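Local coordinates for histone-lysine N-methyltransferase, H3 lysine-9 specific SUVH6 (PDB 6A5K), which transfers methyl groups from S-adenosylmethionine to a lysine side chain of histone H3 and probably recognises methylated DNA through its SRA domain, at residues S5-N8 / K9-T13; V20-K23 / I24-E27; Q26-E29 / A30-E33; A48-I51 / L52-G56; E308-G312 / E313-N317. The protein carries 1 engineered substitution. All blocks are in the same frame, centred on the assembly; numbering follows the deposited sequence.

Contacts 1, 2 and 3 come in that order along one long helix, 5-29; contact 3 covers its last turn and the chain beyond, sharing Gln26 and Glu27 with contact 2. The centres of contacts 1 and 3 are about 31 Å apart. Contact 4 closes the next helix, 44-54, which packs on contact 2 through Ala48 against Val20 and Cys21. Contact 5 comes much later, in the Pre-SET region, yet its centre is about 13 Å from that of contact 2, and Ile314 and Asn317 bond to Gln26, Arg22 and Glu29. The N-terminal helix thus ties together parts of the chain far apart in sequence.

Contact 1: residues S5-N8 / K9-T13; sequences SSRN and KVKET
Arg7 and Lys11, one helical turn apart, are brought together by their first torsions: Arg7 has CG opposite its backbone N (chi1 -179°), whereas Lys11 has CG opposite its carbonyl carbon (chi1 -68°). The methylenes of Lys11 pass over one face of the Arg7 guanidinium, near its rim, with Lys11 CD 4.0 Å from Arg7 NE. Long chains suit both places, since the lysine methylenes can lie over the guanidinium while the charged ends go on to separate partners. Arg7 forms a salt bridge with Asp76 and also bonds Gly71 O; Lys11 NZ and Asn8 OD1 share the hydroxyl of Ser458, next to the zinc ligand Cys457.

On another side, Lys9 lies along Ser5, its CE 3.2 Å from Ser5 OG and its CG 3.0 Å from Ser5 O. Val10, apolar and compact, is buried against Leu59 and Leu87. The i to i+4 backbone bonds run from Lys9 N on Ser5 O (2.9 Å) to Thr13 N on Lys9 O (2.9 Å), and Thr13 OG1 gives Lys9 O a second hydrogen bond at 2.7 Å, from the other face of its plane. This is a regular alpha helix with i to i+4 side-chain pairs, set between the SRA and SET regions.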
loop_
_atom_site.group_PDB
_atom_site.type_symbol
_atom_site.label_atom_id
_atom_site.label_comp_id
_atom_site.label_asym_id
_atom_site.label_seq_id
_atom_site.Cartn_x
_atom_site.Cartn_y
_atom_site.Cartn_z
ATOM N N SER A 5 -2.188 7.953 17.607
ATOM C CA SER A 5 -0.745 7.865 17.630
ATOM C C SER A 5 -0.407 6.389 17.410
ATOM O O SER A 5 0.549 6.065 16.717
ATOM C CB SER A 5 -0.166 8.367 18.953
ATOM O OG SER A 5 1.244 8.234 18.960
ATOM N N SER A 6 -1.212 5.501 17.996
ATOM C CA SER A 6 -1.037 4.056 17.825
ATOM C C SER A 6 -1.138 3.629 16.370
ATOM O O SER A 6 -0.323 2.841 15.899
ATOM C CB SER A 6 -2.075 3.281 18.640
ATOM O OG SER A 6 -1.715 3.231 20.006
ATOM N N ARG A 7 -2.149 4.134 15.663
ATOM C CA ARG A 7 -2.324 3.808 14.249
ATOM C C ARG A 7 -1.098 4.206 13.429
ATOM O O ARG A 7 -0.583 3.419 12.623
ATOM C CB ARG A 7 -3.568 4.500 13.684
ATOM C CG ARG A 7 -3.831 4.183 12.220
ATOM C CD ARG A 7 -3.978 2.683 12.012
ATOM N NE ARG A 7 -4.492 2.336 10.688
ATOM C CZ ARG A 7 -4.506 1.096 10.198
ATOM N NH1 ARG A 7 -4.018 0.095 10.918
ATOM N NH2 ARG A 7 -5.002 0.854 8.988
ATOM N N ASN A 8 -0.639 5.437 13.625
ATOM C CA ASN A 8 0.555 5.891 12.923
ATOM C C ASN A 8 1.781 5.055 13.299
ATOM O O ASN A 8 2.576 4.703 12.436
ATOM C CB ASN A 8 0.815 7.371 13.200
ATOM C CG ASN A 8 0.143 8.280 12.183
ATOM O OD1 ASN A 8 -0.746 7.861 11.427
ATOM N ND2 ASN A 8 0.563 9.538 12.166
ATOM N N LYS A 9 1.923 4.728 14.583
ATOM C CA LYS A 9 3.034 3.884 15.039
ATOM C C LYS A 9 3.036 2.526 14.328
ATOM O O LYS A 9 4.079 2.055 13.864
ATOM C CB LYS A 9 2.974 3.671 16.555
ATOM C CG LYS A 9 3.277 4.900 17.389
ATOM C CD LYS A 9 3.207 4.581 18.881
ATOM C CE LYS A 9 3.203 5.848 19.729
ATOM N NZ LYS A 9 4.501 6.080 20.432
ATOM N N VAL A 10 1.866 1.901 14.241
ATOM C CA VAL A 10 1.742 0.613 13.565
ATOM C C VAL A 10 2.119 0.727 12.082
ATOM O O VAL A 10 2.950 -0.049 11.565
ATOM C CB VAL A 10 0.315 0.057 13.701
ATOM C CG1 VAL A 10 0.093 -1.131 12.754
ATOM C CG2 VAL A 10 0.039 -0.346 15.156
ATOM N N LYS A 11 1.536 1.714 11.401
ATOM C CA LYS A 11 1.793 1.850 9.968
ATOM C C LYS A 11 3.265 2.157 9.688
ATOM O O LYS A 11 3.863 1.579 8.781
ATOM C CB LYS A 11 0.887 2.927 9.348
ATOM C CG LYS A 11 -0.591 2.522 9.331
ATOM C CD LYS A 11 -1.400 3.310 8.298
ATOM C CE LYS A 11 -1.531 4.776 8.670
ATOM N NZ LYS A 11 -2.522 5.480 7.798
ATOM N N GLU A 12 3.853 3.049 10.476
ATOM C CA GLU A 12 5.256 3.402 10.289
ATOM C C GLU A 12 6.194 2.245 10.627
ATOM O O GLU A 12 7.274 2.122 10.041
ATOM C CB GLU A 12 5.612 4.626 11.127
ATOM C CG GLU A 12 4.950 5.903 10.614
ATOM C CD GLU A 12 5.157 7.079 11.543
ATOM O OE1 GLU A 12 5.910 6.931 12.525
ATOM O OE2 GLU A 12 4.564 8.149 11.292
ATOM N N THR A 13 5.794 1.397 11.569
ATOM C CA THR A 13 6.621 0.238 11.911
ATOM C C THR A 13 6.631 -0.749 10.747
ATOM O O THR A 13 7.689 -1.278 10.378
ATOM C CB THR A 13 6.125 -0.450 13.207
ATOM O OG1 THR A 13 6.192 0.485 14.292
ATOM C CG2 THR A 13 6.988 -1.665 13.550
#

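Contact 2: residues V20-K23 / I24-E27; sequences VCRK and ILQE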
loop_
_atom_site.group_PDB
_atom_site.type_symbol
_atom_site.label_atom_id
_atom_site.label_comp_id
_atom_site.label_asym_id
_atom_site.label_seq_id
_atom_site.Cartn_x
_atom_site.Cartn_y
_atom_site.Cartn_z
ATOM N N VAL A 20 13.387 -1.919 5.100
ATOM C CA VAL A 20 14.570 -2.734 5.363
ATOM C C VAL A 20 14.608 -3.997 4.492
ATOM O O VAL A 20 15.656 -4.333 3.922
ATOM C CB VAL A 20 14.649 -3.127 6.856
ATOM C CG1 VAL A 20 15.798 -4.109 7.093
ATOM C CG2 VAL A 20 14.820 -1.875 7.707
ATOM N N CYS A 21 13.474 -4.695 4.392
ATOM C CA CYS A 21 13.367 -5.844 3.486
ATOM C C CYS A 21 13.851 -5.513 2.071
ATOM O O CYS A 21 14.683 -6.228 1.489
ATOM C CB CYS A 21 11.920 -6.345 3.395
ATOM S SG CYS A 21 11.307 -7.236 4.839
ATOM N N ARG A 22 13.320 -4.431 1.513
ATOM C CA ARG A 22 13.596 -4.116 0.117
ATOM C C ARG A 22 14.986 -3.512 -0.070
ATOM O O ARG A 22 15.552 -3.586 -1.163
ATOM C CB ARG A 22 12.509 -3.193 -0.435
ATOM C CG ARG A 22 11.163 -3.923 -0.563
ATOM C CD ARG A 22 10.203 -3.255 -1.541
ATOM N NE ARG A 22 9.086 -4.138 -1.878
ATOM C CZ ARG A 22 9.111 -5.038 -2.856
ATOM N NH1 ARG A 22 10.200 -5.181 -3.603
ATOM N NH2 ARG A 22 8.049 -5.800 -3.092
ATOM N N LYS A 23 15.554 -2.940 0.986
ATOM C CA LYS A 23 16.943 -2.483 0.903
ATOM C C LYS A 23 17.907 -3.679 0.922
ATOM O O LYS A 23 18.909 -3.706 0.195
ATOM C CB LYS A 23 17.265 -1.509 2.037
ATOM C CG LYS A 23 18.727 -1.068 2.077
ATOM C CD LYS A 23 19.125 -0.268 0.840
ATOM C CE LYS A 23 18.264 0.974 0.669
ATOM N NZ LYS A 23 18.839 1.912 -0.338
ATOM N N ILE A 24 17.603 -4.672 1.752
ATOM C CA ILE A 24 18.401 -5.896 1.765
ATOM C C ILE A 24 18.317 -6.579 0.397
ATOM O O ILE A 24 19.332 -7.028 -0.166
ATOM C CB ILE A 24 17.941 -6.870 2.867
ATOM C CG1 ILE A 24 18.176 -6.264 4.250
ATOM C CG2 ILE A 24 18.675 -8.204 2.753
ATOM C CD1 ILE A 24 17.574 -7.086 5.378
ATOM N N LEU A 25 17.104 -6.634 -0.144
ATOM C CA LEU A 25 16.897 -7.239 -1.455
ATOM C C LEU A 25 17.635 -6.459 -2.539
ATOM O O LEU A 25 18.210 -7.046 -3.449
ATOM C CB LEU A 25 15.402 -7.323 -1.779
ATOM C CG LEU A 25 15.026 -8.001 -3.100
ATOM C CD1 LEU A 25 15.423 -9.472 -3.081
ATOM C CD2 LEU A 25 13.537 -7.861 -3.359
ATOM N N GLN A 26 17.622 -5.134 -2.435
ATOM C CA GLN A 26 18.321 -4.285 -3.392
ATOM C C GLN A 26 19.814 -4.591 -3.368
ATOM O O GLN A 26 20.466 -4.648 -4.412
ATOM C CB GLN A 26 18.077 -2.801 -3.086
ATOM C CG GLN A 26 18.684 -1.838 -4.103
ATOM C CD GLN A 26 18.640 -0.393 -3.625
ATOM O OE1 GLN A 26 18.937 -0.107 -2.465
ATOM N NE2 GLN A 26 18.259 0.521 -4.515
ATOM N N GLU A 27 20.347 -4.789 -2.168
ATOM C CA GLU A 27 21.767 -5.083 -2.017
ATOM C C GLU A 27 22.114 -6.460 -2.579
ATOM O O GLU A 27 23.198 -6.649 -3.148
ATOM C CB GLU A 27 22.177 -4.972 -0.550
ATOM C CG GLU A 27 22.062 -3.549 -0.017
ATOM C CD GLU A 27 22.320 -3.446 1.472
ATOM O OE1 GLU A 27 22.947 -2.452 1.899
ATOM O OE2 GLU A 27 21.890 -4.354 2.215
#
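Lys23 curls back on itself to meet Gln26 one turn further on. Bends at chi2 and chi3 (64° and 58°) fold its chain beside the glutamine, the two pointing the same way, and Lys23 NZ donates to Gln26 OE1 at 2.9 Å, in the plane of that carbonyl. Lys23 CD also comes within 3.3 Å of Gln26 OE1, making the packing close on the aliphatic side as well. The other end of the amide is used too: Gln26 NE2 bonds Ile314 O, so the two bonds should fix which way round the buried amide sits. An alanine in place of Lys23 would probably leave Gln26 OE1 without its ammonium partner and the amide held by NE2 alone.

All of this rides on alpha-helical hydrogen bonds from each residue to the fourth before it, such as Ile24 N to Val20 O at 2.9 Å. The bond of Gln26 N to Arg22 O is more bent.

Ile24 serves an apolar face. Its CD1 reaches Val20 CG1 at 3.9 Å, and its CG1 lies 3.2 Å from Val20 O. Branched aliphatic residues fit because this side of the helix packs on helix 44-54, Ile24 on Ile44 and Val20 on Ala48; Val20 also meets Met417 of helix 412-420.

Arg22 touches Leu25 CD2 with NH1 at 4.3 Å, a loose approach, and sends its guanidinium onward to a salt bridge with Asp319 and a hydrogen bond to Asn317 OD1.

Contact 3: residues Q26-E29 / A30-E33; sequences QEDE and AKPE
Asp28 and Lys31 cross at about a right angle, and their charged ends are joined through a water. The lysine runs out fully extended, passing its CG 3.6 Å from Glu27 O, while the carboxylate of Asp28 stands across it, OD1 4.1 Å from Lys31 CD. At 4.3 Å, Asp28 OD1 and Lys31 NZ are too far apart for a direct salt bridge; the water bridges them, donating to Asp28 OD1 at 2.9 Å and accepting from Lys31 NZ at 2.7 Å. Asp28 carries a heavy load besides, with a salt bridge to Arg36 and bonds from Arg37 N and Lys38 N, so a short carboxylate close to the backbone suits the place.

Glu29 points elsewhere, its carboxylate taken by Asn317 ND2 and Phe318 N. Ala30, with its small side chain, can set Ala30 CB 3.5 Å from Gln26 O. Ala30 N makes only weak bonds to Gln26 O and Glu27 O, and the next bond, Lys31 N to Asp28 O at 3.1 Å, spans three residues. Carbonyls gather at this end of the helix, and the lysine running past them would probably offset some of their negative potential, while the water probably lets the ammonium be felt at Asp28 as the carboxylate keeps its other partners.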
loop_
_atom_site.group_PDB
_atom_site.type_symbol
_atom_site.label_atom_id
_atom_site.label_comp_id
_atom_site.label_asym_id
_atom_site.label_seq_id
_atom_site.Cartn_x
_atom_site.Cartn_y
_atom_site.Cartn_z
ATOM N N GLN A 26 17.622 -5.134 -2.435
ATOM C CA GLN A 26 18.321 -4.285 -3.392
ATOM C C GLN A 26 19.814 -4.591 -3.368
ATOM O O GLN A 26 20.466 -4.648 -4.412
ATOM C CB GLN A 26 18.077 -2.801 -3.086
ATOM C CG GLN A 26 18.684 -1.838 -4.103
ATOM C CD GLN A 26 18.640 -0.393 -3.625
ATOM O OE1 GLN A 26 18.937 -0.107 -2.465
ATOM N NE2 GLN A 26 18.259 0.521 -4.515
ATOM N N GLU A 27 20.347 -4.789 -2.168
ATOM C CA GLU A 27 21.767 -5.083 -2.017
ATOM C C GLU A 27 22.114 -6.460 -2.579
ATOM O O GLU A 27 23.198 -6.649 -3.148
ATOM C CB GLU A 27 22.177 -4.972 -0.550
ATOM C CG GLU A 27 22.062 -3.549 -0.017
ATOM C CD GLU A 27 22.320 -3.446 1.472
ATOM O OE1 GLU A 27 22.947 -2.452 1.899
ATOM O OE2 GLU A 27 21.890 -4.354 2.215
ATOM N N ASP A 28 21.199 -7.419 -2.444
ATOM C CA ASP A 28 21.424 -8.726 -3.057
ATOM C C ASP A 28 21.341 -8.655 -4.586
ATOM O O ASP A 28 22.139 -9.275 -5.292
ATOM C CB ASP A 28 20.424 -9.756 -2.538
ATOM C CG ASP A 28 20.886 -11.182 -2.782
ATOM O OD1 ASP A 28 21.988 -11.536 -2.310
ATOM O OD2 ASP A 28 20.159 -11.940 -3.463
ATOM N N GLU A 29 20.374 -7.891 -5.089
ATOM C CA GLU A 29 20.142 -7.738 -6.526
ATOM C C GLU A 29 21.283 -6.986 -7.208
ATOM O O GLU A 29 21.423 -7.024 -8.434
ATOM C CB GLU A 29 18.806 -7.017 -6.775
ATOM C CG GLU A 29 17.575 -7.887 -6.533
ATOM C CD GLU A 29 16.270 -7.092 -6.472
ATOM O OE1 GLU A 29 16.312 -5.861 -6.260
ATOM O OE2 GLU A 29 15.194 -7.707 -6.639
ATOM N N ALA A 30 22.101 -6.309 -6.409
ATOM C CA ALA A 30 23.241 -5.560 -6.930
ATOM C C ALA A 30 24.438 -6.462 -7.220
ATOM O O ALA A 30 25.453 -6.005 -7.741
ATOM C CB ALA A 30 23.643 -4.477 -5.959
ATOM N N LYS A 31 24.320 -7.738 -6.876
ATOM C CA LYS A 31 25.438 -8.664 -7.018
ATOM C C LYS A 31 25.376 -9.446 -8.321
ATOM O O LYS A 31 24.297 -9.627 -8.885
ATOM C CB LYS A 31 25.472 -9.632 -5.834
ATOM C CG LYS A 31 25.630 -8.945 -4.497
ATOM C CD LYS A 31 25.648 -9.947 -3.360
ATOM C CE LYS A 31 25.762 -9.243 -2.020
ATOM N NZ LYS A 31 25.838 -10.213 -0.894
ATOM N N PRO A 32 26.539 -9.910 -8.805
ATOM C CA PRO A 32 26.522 -10.869 -9.918
ATOM C C PRO A 32 25.651 -12.085 -9.578
ATOM O O PRO A 32 25.723 -12.552 -8.449
ATOM C CB PRO A 32 27.994 -11.270 -10.063
ATOM C CG PRO A 32 28.771 -10.166 -9.407
ATOM C CD PRO A 32 27.902 -9.650 -8.306
ATOM N N GLU A 33 24.874 -12.590 -10.538
ATOM C CA GLU A 33 23.912 -13.671 -10.296
ATOM C C GLU A 33 24.554 -15.038 -10.002
ATOM O O GLU A 33 24.178 -16.041 -10.616
ATOM C CB GLU A 33 22.984 -13.824 -11.486
ATOM C CG GLU A 33 21.568 -13.296 -11.214
ATOM C CD GLU A 33 20.764 -14.283 -10.400
ATOM O OE1 GLU A 33 20.817 -15.475 -10.751
ATOM O OE2 GLU A 33 20.074 -13.894 -9.438
HETATM O O HOH W 1 23.281 -10.161 -0.098
#

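Contact 4: residues A48-I51 / L52-G56; sequences ASTI and LKRNG
Ala48 to Arg54 form the regular last turns of helix 44-54, with Leu52 N on Ala48 O at 2.9 Å and Arg54 N on Thr50 O at 3.0 Å. The chain unwinds at Asn55, and a Schellman motif closes the helix: Gly56 N bonds Lys53 O, and Lys57 N bonds Leu52 O. The positive phi of Gly56 (72°) is one that glycine adopts readily.

Asn55 grips the carbonyl of Ile51 twice. Its backbone N comes at 3.2 Å and its ND2 at 2.7 Å, from opposite faces of the carbonyl plane; the ND2 bond is nearly straight (171°). With CG opposite the carbonyl carbon (chi1 -75°), the amide swings back alongside Ile51. Ile51, Leu52 and Asn55 all touch Leu420. The small Ala48 allows helix 5-29 to approach closely. On the exposed side Arg54 CG meets Thr50 CG2 at 4.2 Å; a long polar chain can lay its methylenes there and keep its charge in solvent.

A valine in place of Asn55 would probably leave Ile51 O with the backbone N of this residue alone, losing the shorter and straighter of its two bonds. Near a C-terminus, where carbonyls run out of backbone N-H partners, the side-chain amide probably helps satisfy Ile51 O and hold the helix end.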
loop_
_atom_site.group_PDB
_atom_site.type_symbol
_atom_site.label_atom_id
_atom_site.label_comp_id
_atom_site.label_asym_id
_atom_site.label_seq_id
_atom_site.Cartn_x
_atom_site.Cartn_y
_atom_site.Cartn_z
ATOM N N ALA A 48 15.342 -8.623 8.328
ATOM C CA ALA A 48 14.708 -7.361 8.681
ATOM C C ALA A 48 14.114 -7.432 10.079
ATOM O O ALA A 48 14.228 -6.482 10.862
ATOM C CB ALA A 48 13.623 -6.992 7.659
ATOM N N SER A 49 13.474 -8.560 10.384
ATOM C CA SER A 49 12.897 -8.769 11.709
ATOM C C SER A 49 13.975 -8.691 12.779
ATOM O O SER A 49 13.773 -8.067 13.818
ATOM C CB SER A 49 12.174 -10.123 11.796
ATOM O OG SER A 49 11.052 -10.169 10.930
ATOM N N THR A 50 15.112 -9.337 12.532
ATOM C CA THR A 50 16.209 -9.315 13.494
ATOM C C THR A 50 16.695 -7.889 13.725
ATOM O O THR A 50 16.917 -7.473 14.873
ATOM C CB THR A 50 17.389 -10.192 13.032
ATOM O OG1 THR A 50 16.986 -11.567 13.041
ATOM C CG2 THR A 50 18.580 -10.016 13.957
ATOM N N ILE A 51 16.835 -7.135 12.634
ATOM C CA ILE A 51 17.297 -5.749 12.731
ATOM C C ILE A 51 16.330 -4.881 13.542
ATOM O O ILE A 51 16.747 -4.129 14.428
ATOM C CB ILE A 51 17.517 -5.139 11.330
ATOM C CG1 ILE A 51 18.721 -5.819 10.658
ATOM C CG2 ILE A 51 17.755 -3.640 11.420
ATOM C CD1 ILE A 51 18.836 -5.539 9.178
ATOM N N LEU A 52 15.037 -5.006 13.267
ATOM C CA LEU A 52 14.042 -4.243 14.017
ATOM C C LEU A 52 14.001 -4.655 15.491
ATOM O O LEU A 52 13.829 -3.820 16.379
ATOM C CB LEU A 52 12.656 -4.401 13.381
ATOM C CG LEU A 52 12.232 -3.319 12.383
ATOM C CD1 LEU A 52 12.998 -3.387 11.068
ATOM C CD2 LEU A 52 10.733 -3.385 12.135
ATOM N N LYS A 53 14.159 -5.948 15.746
ATOM C CA LYS A 53 14.178 -6.460 17.113
ATOM C C LYS A 53 15.339 -5.871 17.923
ATOM O O LYS A 53 15.144 -5.371 19.036
ATOM C CB LYS A 53 14.267 -7.989 17.105
ATOM C CG LYS A 53 14.519 -8.610 18.466
ATOM C CD LYS A 53 13.353 -8.374 19.407
ATOM C CE LYS A 53 12.560 -9.649 19.622
ATOM N NZ LYS A 53 11.402 -9.434 20.535
ATOM N N ARG A 54 16.543 -5.919 17.359
ATOM C CA ARG A 54 17.726 -5.458 18.085
ATOM C C ARG A 54 17.670 -3.952 18.366
ATOM O O ARG A 54 18.241 -3.475 19.343
ATOM C CB ARG A 54 18.998 -5.804 17.304
ATOM C CG ARG A 54 19.195 -7.295 17.050
ATOM C CD ARG A 54 20.005 -7.993 18.156
ATOM N NE ARG A 54 19.383 -7.924 19.477
ATOM C CZ ARG A 54 18.571 -8.852 19.973
ATOM N NH1 ARG A 54 18.268 -9.928 19.256
ATOM N NH2 ARG A 54 18.057 -8.701 21.187
ATOM N N ASN A 55 16.966 -3.216 17.507
ATOM C CA ASN A 55 16.844 -1.768 17.634
ATOM C C ASN A 55 15.594 -1.318 18.388
ATOM O O ASN A 55 15.252 -0.137 18.381
ATOM C CB ASN A 55 16.864 -1.127 16.250
ATOM C CG ASN A 55 18.254 -1.109 15.635
ATOM O OD1 ASN A 55 19.004 -0.148 15.802
ATOM N ND2 ASN A 55 18.606 -2.179 14.927
ATOM N N GLY A 56 14.913 -2.261 19.031
ATOM C CA GLY A 56 13.781 -1.943 19.883
ATOM C C GLY A 56 12.514 -1.498 19.166
ATOM O O GLY A 56 11.730 -0.728 19.723
#

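Contact 5: residues E308-G312 / E313-N317; sequences EKNGG and EIPYN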
loop_
_atom_site.group_PDB
_atom_site.type_symbol
_atom_site.label_atom_id
_atom_site.label_comp_id
_atom_site.label_asym_id
_atom_site.label_seq_id
_atom_site.Cartn_x
_atom_site.Cartn_y
_atom_site.Cartn_z
ATOM N N GLU A 308 23.906 5.397 -13.377
ATOM C CA GLU A 308 24.748 6.477 -12.882
ATOM C C GLU A 308 23.917 7.706 -12.527
ATOM O O GLU A 308 24.187 8.371 -11.528
ATOM C CB GLU A 308 25.818 6.843 -13.915
ATOM C CG GLU A 308 26.968 7.682 -13.363
ATOM C CD GLU A 308 27.315 7.337 -11.924
ATOM O OE1 GLU A 308 27.664 6.164 -11.656
ATOM O OE2 GLU A 308 27.239 8.240 -11.062
ATOM N N LYS A 309 22.911 8.009 -13.344
ATOM C CA LYS A 309 21.980 9.092 -13.024
ATOM C C LYS A 309 21.354 8.887 -11.642
ATOM O O LYS A 309 21.146 9.842 -10.897
ATOM C CB LYS A 309 20.873 9.192 -14.076
ATOM C CG LYS A 309 21.320 9.648 -15.454
ATOM C CD LYS A 309 20.106 9.880 -16.354
ATOM C CE LYS A 309 20.466 9.825 -17.835
ATOM N NZ LYS A 309 19.253 9.945 -18.701
ATOM N N ASN A 310 21.065 7.633 -11.304
ATOM C CA ASN A 310 20.408 7.314 -10.039
ATOM C C ASN A 310 21.383 7.185 -8.869
ATOM O O ASN A 310 21.009 6.723 -7.793
ATOM C CB ASN A 310 19.592 6.020 -10.179
ATOM C CG ASN A 310 18.352 6.207 -11.032
ATOM O OD1 ASN A 310 17.389 6.849 -10.612
ATOM N ND2 ASN A 310 18.364 5.637 -12.235
ATOM N N GLY A 311 22.630 7.595 -9.078
ATOM C CA GLY A 311 23.611 7.597 -8.009
ATOM C C GLY A 311 24.324 6.270 -7.843
ATOM O O GLY A 311 24.866 5.975 -6.776
ATOM N N GLY A 312 24.314 5.462 -8.897
ATOM C CA GLY A 312 25.040 4.205 -8.901
ATOM C C GLY A 312 24.222 3.017 -8.430
ATOM O O GLY A 312 24.769 1.950 -8.165
ATOM N N GLU A 313 22.908 3.192 -8.324
ATOM C CA GLU A 313 22.047 2.093 -7.902
ATOM C C GLU A 313 20.727 2.054 -8.666
ATOM O O GLU A 313 20.371 2.998 -9.364
ATOM C CB GLU A 313 21.776 2.179 -6.396
ATOM C CG GLU A 313 21.078 3.448 -5.949
ATOM C CD GLU A 313 20.843 3.478 -4.446
ATOM O OE1 GLU A 313 21.808 3.245 -3.685
ATOM O OE2 GLU A 313 19.694 3.725 -4.027
ATOM N N ILE A 314 20.020 0.938 -8.529
ATOM C CA ILE A 314 18.706 0.742 -9.132
ATOM C C ILE A 314 17.633 1.081 -8.108
ATOM O O ILE A 314 17.544 0.418 -7.076
ATOM C CB ILE A 314 18.506 -0.725 -9.591
ATOM C CG1 ILE A 314 19.690 -1.196 -10.431
ATOM C CG2 ILE A 314 17.205 -0.875 -10.362
ATOM C CD1 ILE A 314 19.815 -0.470 -11.732
ATOM N N PRO A 315 16.814 2.109 -8.377
ATOM C CA PRO A 315 15.844 2.541 -7.361
ATOM C C PRO A 315 14.594 1.655 -7.261
ATOM O O PRO A 315 13.715 1.943 -6.449
ATOM C CB PRO A 315 15.469 3.954 -7.821
ATOM C CG PRO A 315 15.701 3.938 -9.291
ATOM C CD PRO A 315 16.896 3.057 -9.502
ATOM N N TYR A 316 14.514 0.614 -8.082
ATOM C CA TYR A 316 13.427 -0.354 -7.998
ATOM C C TYR A 316 13.997 -1.730 -7.684
ATOM O O TYR A 316 15.131 -2.026 -8.044
ATOM C CB TYR A 316 12.634 -0.423 -9.312
ATOM C CG TYR A 316 11.953 0.862 -9.737
ATOM C CD1 TYR A 316 10.766 1.282 -9.136
ATOM C CD2 TYR A 316 12.477 1.641 -10.768
ATOM C CE1 TYR A 316 10.135 2.454 -9.535
ATOM C CE2 TYR A 316 11.851 2.815 -11.171
ATOM C CZ TYR A 316 10.686 3.216 -10.554
ATOM O OH TYR A 316 10.069 4.384 -10.959
ATOM N N ASN A 317 13.214 -2.582 -7.029
ATOM C CA ASN A 317 13.569 -3.994 -6.957
ATOM C C ASN A 317 13.213 -4.678 -8.273
ATOM O O ASN A 317 12.517 -4.108 -9.108
ATOM C CB ASN A 317 12.869 -4.692 -5.785
ATOM C CG ASN A 317 13.418 -4.255 -4.439
ATOM O OD1 ASN A 317 12.682 -3.758 -3.590
ATOM N ND2 ASN A 317 14.722 -4.431 -4.244
#
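Asn310 and Pro315 make the tight side of this turn. Their side chains cross at about a right angle, the amide of Asn310 against CG and CD of the proline: OD1 is 3.6 Å from Pro315 CG, and Asn310 CG is 3.8 Å from Pro315 CD. Asn310 CB also presses on the carbonyl of Glu313, 3.2 Å from its O. Proline suits the spot because it offers a rigid apolar surface with no N-H to satisfy. The asparagine gives its ND2 to Tyr330 O and, weakly, to Cys306 O; Cys306 is itself a zinc ligand, and the Asn310 side chain lies about 8 Å from a bound zinc ion. Packing has a cost here, for the buried N and O of Glu313 find no partner in the model.

The part nearer solvent is looser. Gly311 is exposed, and the side chain of Glu313, with CG set between its backbone N and carbonyl carbon (chi1 61°), meets Asn310 through CG, 3.8 Å from Asn310 O. The places of Gly311 and Gly312 both call for glycine, since with phi of 86° and 91° a CB would jam against the preceding carbonyl O. Gly311 also completes the Schellman motif that ends helix 305-309, with Gly311 N on Glu308 O at 3.0 Å and Gly312 N on Val307 O.

Within the Pre-SET region, Asn310, Pro315 and Tyr316 pack on Ile329 of strand 328-330, Pro315 pairs by its backbone with Val323, and Glu313 and Asn317 lean on helix 5-29.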